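PDB 6BLK: signal transduction histidine-protein kinase/phosphatase MprB from Mycobacterium hassiacum, which probably autophosphorylates on a histidine with ATP, as the sensor kinase of a two-component system, and probably also acts as a phosphoprotein phosphatase. Local coordinates for residues Leu52-Asn57 with Leu117-Val122. Residues are numbered along the deposited sequence; the frame is centred on the assembly and turned at random.
With MG (magnesium ion), chain F; ATP (adenosine-5'-triphosphate), chain E.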
ATOM      1  N   LEU A  52       4.132  -3.957   2.928  1.00 12.45           N
ATOM      2  CA  LEU A  52       5.458  -3.950   2.295  1.00 10.49           C
ATOM      3  C   LEU A  52       5.337  -4.064   0.785  1.00 13.93           C
ATOM      4  O   LEU A  52       6.085  -3.411   0.047  1.00 16.73           O
ATOM      5  CB  LEU A  52       6.321  -5.070   2.857  1.00 12.16           C
ATOM      6  CG  LEU A  52       7.725  -5.224   2.275  1.00 24.01           C
ATOM      7  CD1 LEU A  52       8.497  -3.947   2.508  1.00 25.11           C
ATOM      8  CD2 LEU A  52       8.422  -6.421   2.923  1.00 23.69           C
ATOM      9  N   ASN A  53       4.399  -4.867   0.286  1.00 11.86           N
ATOM     10  CA  ASN A  53       4.285  -4.979  -1.161  1.00 10.00           C
ATOM     11  C   ASN A  53       3.878  -3.652  -1.793  1.00 11.44           C
ATOM     12  O   ASN A  53       4.346  -3.312  -2.889  1.00 13.18           O
ATOM     13  CB  ASN A  53       3.290  -6.069  -1.550  1.00 13.21           C
ATOM     14  CG  ASN A  53       3.835  -7.477  -1.329  1.00 14.59           C
ATOM     15  OD1 ASN A  53       4.944  -7.682  -0.831  1.00 16.78           O
ATOM     16  ND2 ASN A  53       3.041  -8.454  -1.697  1.00 16.15           N
ATOM     17  N   VAL A  54       3.000  -2.892  -1.128  1.00 11.50           N
ATOM     18  CA  VAL A  54       2.607  -1.589  -1.674  1.00 11.66           C
ATOM     19  C   VAL A  54       3.743  -0.594  -1.548  1.00 10.83           C
ATOM     20  O   VAL A  54       4.020   0.147  -2.492  1.00 13.59           O
ATOM     21  CB  VAL A  54       1.314  -1.062  -1.021  1.00 12.47           C
ATOM     22  CG1 VAL A  54       0.969   0.319  -1.549  1.00 15.18           C
ATOM     23  CG2 VAL A  54       0.171  -1.994  -1.310  1.00  9.74           C
ATOM     24  N   LEU A  55       4.429  -0.578  -0.405  1.00 12.86           N
ATOM     25  CA  LEU A  55       5.570   0.316  -0.235  1.00 13.60           C
ATOM     26  C   LEU A  55       6.660  -0.004  -1.230  1.00 15.75           C
ATOM     27  O   LEU A  55       7.322   0.908  -1.736  1.00 15.07           O
ATOM     28  CB  LEU A  55       6.127   0.241   1.174  1.00 12.31           C
ATOM     29  CG  LEU A  55       5.236   0.830   2.263  1.00 14.94           C
ATOM     30  CD1 LEU A  55       5.878   0.531   3.602  1.00 14.47           C
ATOM     31  CD2 LEU A  55       5.031   2.338   2.102  1.00 18.57           C
ATOM     32  N   ASP A  56       6.880  -1.292  -1.509  1.00 18.34           N
ATOM     33  CA  ASP A  56       7.922  -1.672  -2.452  1.00 13.88           C
ATOM     34  C   ASP A  56       7.631  -1.119  -3.845  1.00 17.73           C
ATOM     35  O   ASP A  56       8.542  -0.612  -4.513  1.00 13.12           O
ATOM     36  CB  ASP A  56       8.075  -3.187  -2.501  1.00 16.51           C
ATOM     37  CG  ASP A  56       9.251  -3.610  -3.332  1.00 27.95           C
ATOM     38  OD1 ASP A  56      10.381  -3.256  -2.931  1.00 27.02           O
ATOM     39  OD2 ASP A  56       9.027  -4.273  -4.370  1.00 27.58           O
ATOM     40  N   ASN A  57       6.367  -1.183  -4.297  1.00 12.85           N
ATOM     41  CA  ASN A  57       6.001  -0.610  -5.593  1.00 13.98           C
ATOM     42  C   ASN A  57       6.187   0.890  -5.583  1.00 20.06           C
ATOM     43  O   ASN A  57       6.699   1.471  -6.553  1.00 15.56           O
ATOM     44  CB  ASN A  57       4.548  -0.937  -5.970  1.00 12.83           C
ATOM     45  CG  ASN A  57       4.324  -2.400  -6.217  1.00 17.13           C
ATOM     46  OD1 ASN A  57       5.262  -3.149  -6.521  1.00 14.39           O
ATOM     47  ND2 ASN A  57       3.069  -2.829  -6.082  1.00 13.05           N
ATOM     48  N   LEU A 117       3.071 -10.399  -8.967  1.00 14.32           N
ATOM     49  CA  LEU A 117       2.299 -11.098  -7.966  1.00 11.86           C
ATOM     50  C   LEU A 117       2.021 -10.276  -6.718  1.00 12.63           C
ATOM     51  O   LEU A 117       1.103 -10.631  -5.978  1.00 12.72           O
ATOM     52  CB  LEU A 117       3.032 -12.378  -7.565  1.00 14.80           C
ATOM     53  CG  LEU A 117       3.293 -13.344  -8.740  1.00 19.80           C
ATOM     54  CD1 LEU A 117       4.346 -14.358  -8.377  1.00 20.57           C
ATOM     55  CD2 LEU A 117       2.023 -14.055  -9.144  1.00 22.57           C
ATOM     56  N   GLY A 118       2.747  -9.173  -6.498  1.00 12.85           N
ATOM     57  CA  GLY A 118       2.689  -8.466  -5.223  1.00 13.42           C
ATOM     58  C   GLY A 118       1.314  -7.910  -4.913  1.00 12.58           C
ATOM     59  O   GLY A 118       0.844  -7.990  -3.771  1.00 15.33           O
ATOM     60  N   LEU A 119       0.662  -7.307  -5.891  1.00 11.30           N
ATOM     61  CA  LEU A 119      -0.610  -6.656  -5.607  1.00 12.94           C
ATOM     62  C   LEU A 119      -1.756  -7.652  -5.545  1.00 10.66           C
ATOM     63  O   LEU A 119      -2.716  -7.429  -4.817  1.00 10.91           O
ATOM     64  CB  LEU A 119      -0.904  -5.589  -6.635  1.00  8.28           C
ATOM     65  CG  LEU A 119      -0.085  -4.305  -6.447  1.00 15.14           C
ATOM     66  CD1 LEU A 119      -0.341  -3.356  -7.604  1.00 19.22           C
ATOM     67  CD2 LEU A 119      -0.375  -3.589  -5.171  1.00 14.06           C
ATOM     68  N   ALA A 120      -1.685  -8.753  -6.284  1.00  7.51           N
ATOM     69  CA  ALA A 120      -2.648  -9.838  -6.051  1.00 10.70           C
ATOM     70  C   ALA A 120      -2.613 -10.329  -4.602  1.00 10.13           C
ATOM     71  O   ALA A 120      -3.660 -10.637  -4.013  1.00 10.69           O
ATOM     72  CB  ALA A 120      -2.374 -10.990  -7.017  1.00 12.66           C
ATOM     73  N   ILE A 121      -1.422 -10.438  -4.014  1.00 12.51           N
ATOM     74  CA  ILE A 121      -1.290 -10.810  -2.608  1.00 11.63           C
ATOM     75  C   ILE A 121      -1.928  -9.751  -1.721  1.00 10.66           C
ATOM     76  O   ILE A 121      -2.601 -10.071  -0.744  1.00 11.89           O
ATOM     77  CB  ILE A 121       0.190 -11.025  -2.258  1.00 12.01           C
ATOM     78  CG1 ILE A 121       0.715 -12.257  -3.001  1.00 22.53           C
ATOM     79  CG2 ILE A 121       0.438 -11.118  -0.758  1.00 19.34           C
ATOM     80  CD1 ILE A 121       0.019 -13.558  -2.673  1.00 30.74           C
ATOM     81  N   VAL A 122      -1.704  -8.480  -2.030  1.00  9.99           N
ATOM     82  CA  VAL A 122      -2.293  -7.388  -1.259  1.00 12.64           C
ATOM     83  C   VAL A 122      -3.816  -7.521  -1.226  1.00 14.77           C
ATOM     84  O   VAL A 122      -4.435  -7.397  -0.168  1.00 11.33           O
ATOM     85  CB  VAL A 122      -1.873  -6.019  -1.833  1.00 16.30           C
ATOM     86  CG1 VAL A 122      -2.630  -4.910  -1.173  1.00 13.04           C
ATOM     87  CG2 VAL A 122      -0.408  -5.813  -1.653  1.00 11.12           C
TER
HETATM   88 MG    MG F 502       5.318  -5.243  -6.787  1.00 13.78          MG
HETATM   89  PG  ATP E 501       6.229  -8.231  -7.726  1.00 16.53           P
HETATM   90  O1G ATP E 501       5.447  -7.222  -6.906  1.00 13.19           O
HETATM   91  O2G ATP E 501       5.598  -9.616  -7.939  1.00 14.41           O
HETATM   92  O3G ATP E 501       7.708  -8.299  -7.388  1.00 19.04           O
HETATM   93  PB  ATP E 501       5.559  -6.211  -9.737  1.00 14.36           P
HETATM   94  O1B ATP E 501       5.869  -6.090 -11.219  1.00 19.29           O
HETATM   95  O2B ATP E 501       6.066  -5.211  -8.757  1.00 11.83           O
HETATM   96  O3B ATP E 501       6.203  -7.627  -9.238  1.00 13.25           O
HETATM   97  PA  ATP E 501       2.860  -5.717  -8.697  1.00 11.69           P
HETATM   98  O1A ATP E 501       1.680  -6.679  -8.585  1.00 15.25           O
HETATM   99  O2A ATP E 501       3.460  -5.182  -7.420  1.00 13.53           O
HETATM  100  O3A ATP E 501       3.956  -6.502  -9.618  1.00 12.75           O
HETATM  101  O5' ATP E 501       2.434  -4.570  -9.679  1.00 14.45           O
HETATM  102  C5' ATP E 501       1.883  -4.876 -10.949  1.00 20.96           C
HETATM  103  C4' ATP E 501       2.326  -3.805 -11.939  1.00 19.14           C
HETATM  104  O4' ATP E 501       1.584  -2.621 -11.628  1.00 18.42           O
HETATM  105  C3' ATP E 501       3.803  -3.392 -11.933  1.00 20.17           C
HETATM  106  O3' ATP E 501       4.616  -4.244 -12.769  1.00 14.50           O
HETATM  107  C2' ATP E 501       3.702  -1.980 -12.479  1.00 17.20           C
HETATM  108  O2' ATP E 501       3.551  -1.972 -13.910  1.00 16.87           O
HETATM  109  C1' ATP E 501       2.396  -1.486 -11.898  1.00 20.14           C
HETATM  110  N9  ATP E 501       2.552  -0.761 -10.624  1.00 15.30           N
HETATM  111  C8  ATP E 501       2.257  -1.202  -9.354  1.00 15.99           C
HETATM  112  N7  ATP E 501       2.493  -0.212  -8.446  1.00 13.76           N
HETATM  113  C5  ATP E 501       2.931   0.857  -9.148  1.00 12.87           C
HETATM  114  C6  ATP E 501       3.309   2.202  -8.777  1.00 19.30           C
HETATM  115  N6  ATP E 501       3.307   2.546  -7.482  1.00 15.23           N
HETATM  116  N1  ATP E 501       3.682   3.028  -9.753  1.00 17.54           N
HETATM  117  C2  ATP E 501       3.697   2.656 -11.046  1.00 15.01           C
HETATM  118  N3  ATP E 501       3.339   1.434 -11.464  1.00 18.56           N
HETATM  119  C4  ATP E 501       2.944   0.511 -10.557  1.00 18.46           C
HETATM  120  O   HOH W   1       4.753  -5.417  -4.763  1.00 12.46           O
HETATM  121  O   HOH W   2       7.498  -5.095  -6.253  1.00 17.49           O
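N53 reaches across from helix 52-57 to the first turn of helix 118-122 and gives its amide N-H to a backbone carbonyl, ND2 to G118 O at 3.1 Å. The N-H points fairly straight, but it meets the oxygen from the flank, with a C=O...N angle of 111°, and the same G118 O also accepts from V122 N, so two donors share it. With CG anti to the carbonyl carbon (chi1 -74°), the N53 amide projects toward the other helix, and its ND2 also lies against I121 CG2.

The apolar part is small. V122 CG2 touches N53 CB at 3.7 Å and V54 CG2 at 3.9 Å, the two valine side chains crossing at about a right angle. V54 CG2 also meets L119 CD2, at 4.2 Å.

Polar groups at the ATP end belong to the Bergerat-type site of this HATPase domain, the catalytic part of the kinase. N57, of the N-box helix, splits its amide: OD1 binds the magnesium ion at 2.1 Å, while ND2 donates to ATP O2A. L119 lies with CG against this amide, 3.5 Å from N57 ND2. Three phosphate oxygens, one from each phosphate, and two waters complete six ligands; one water donates to N53 O, the other to D56 OD2. From the facing segment, L117 N donates to the gamma-phosphate oxygen O2G (2.8 Å) and L119 N to the alpha-phosphate oxygen O1A. The triphosphate is thus held from both segments, the metal by N57 on helix 44-60.

The short axes pass 9.2 Å apart at 145°, closer to antiparallel than to perpendicular. V54 and L55 rest on I84 of strand 79-85, L52 and L55 pack on helix 11-25, and L119 touches V99 in a loop.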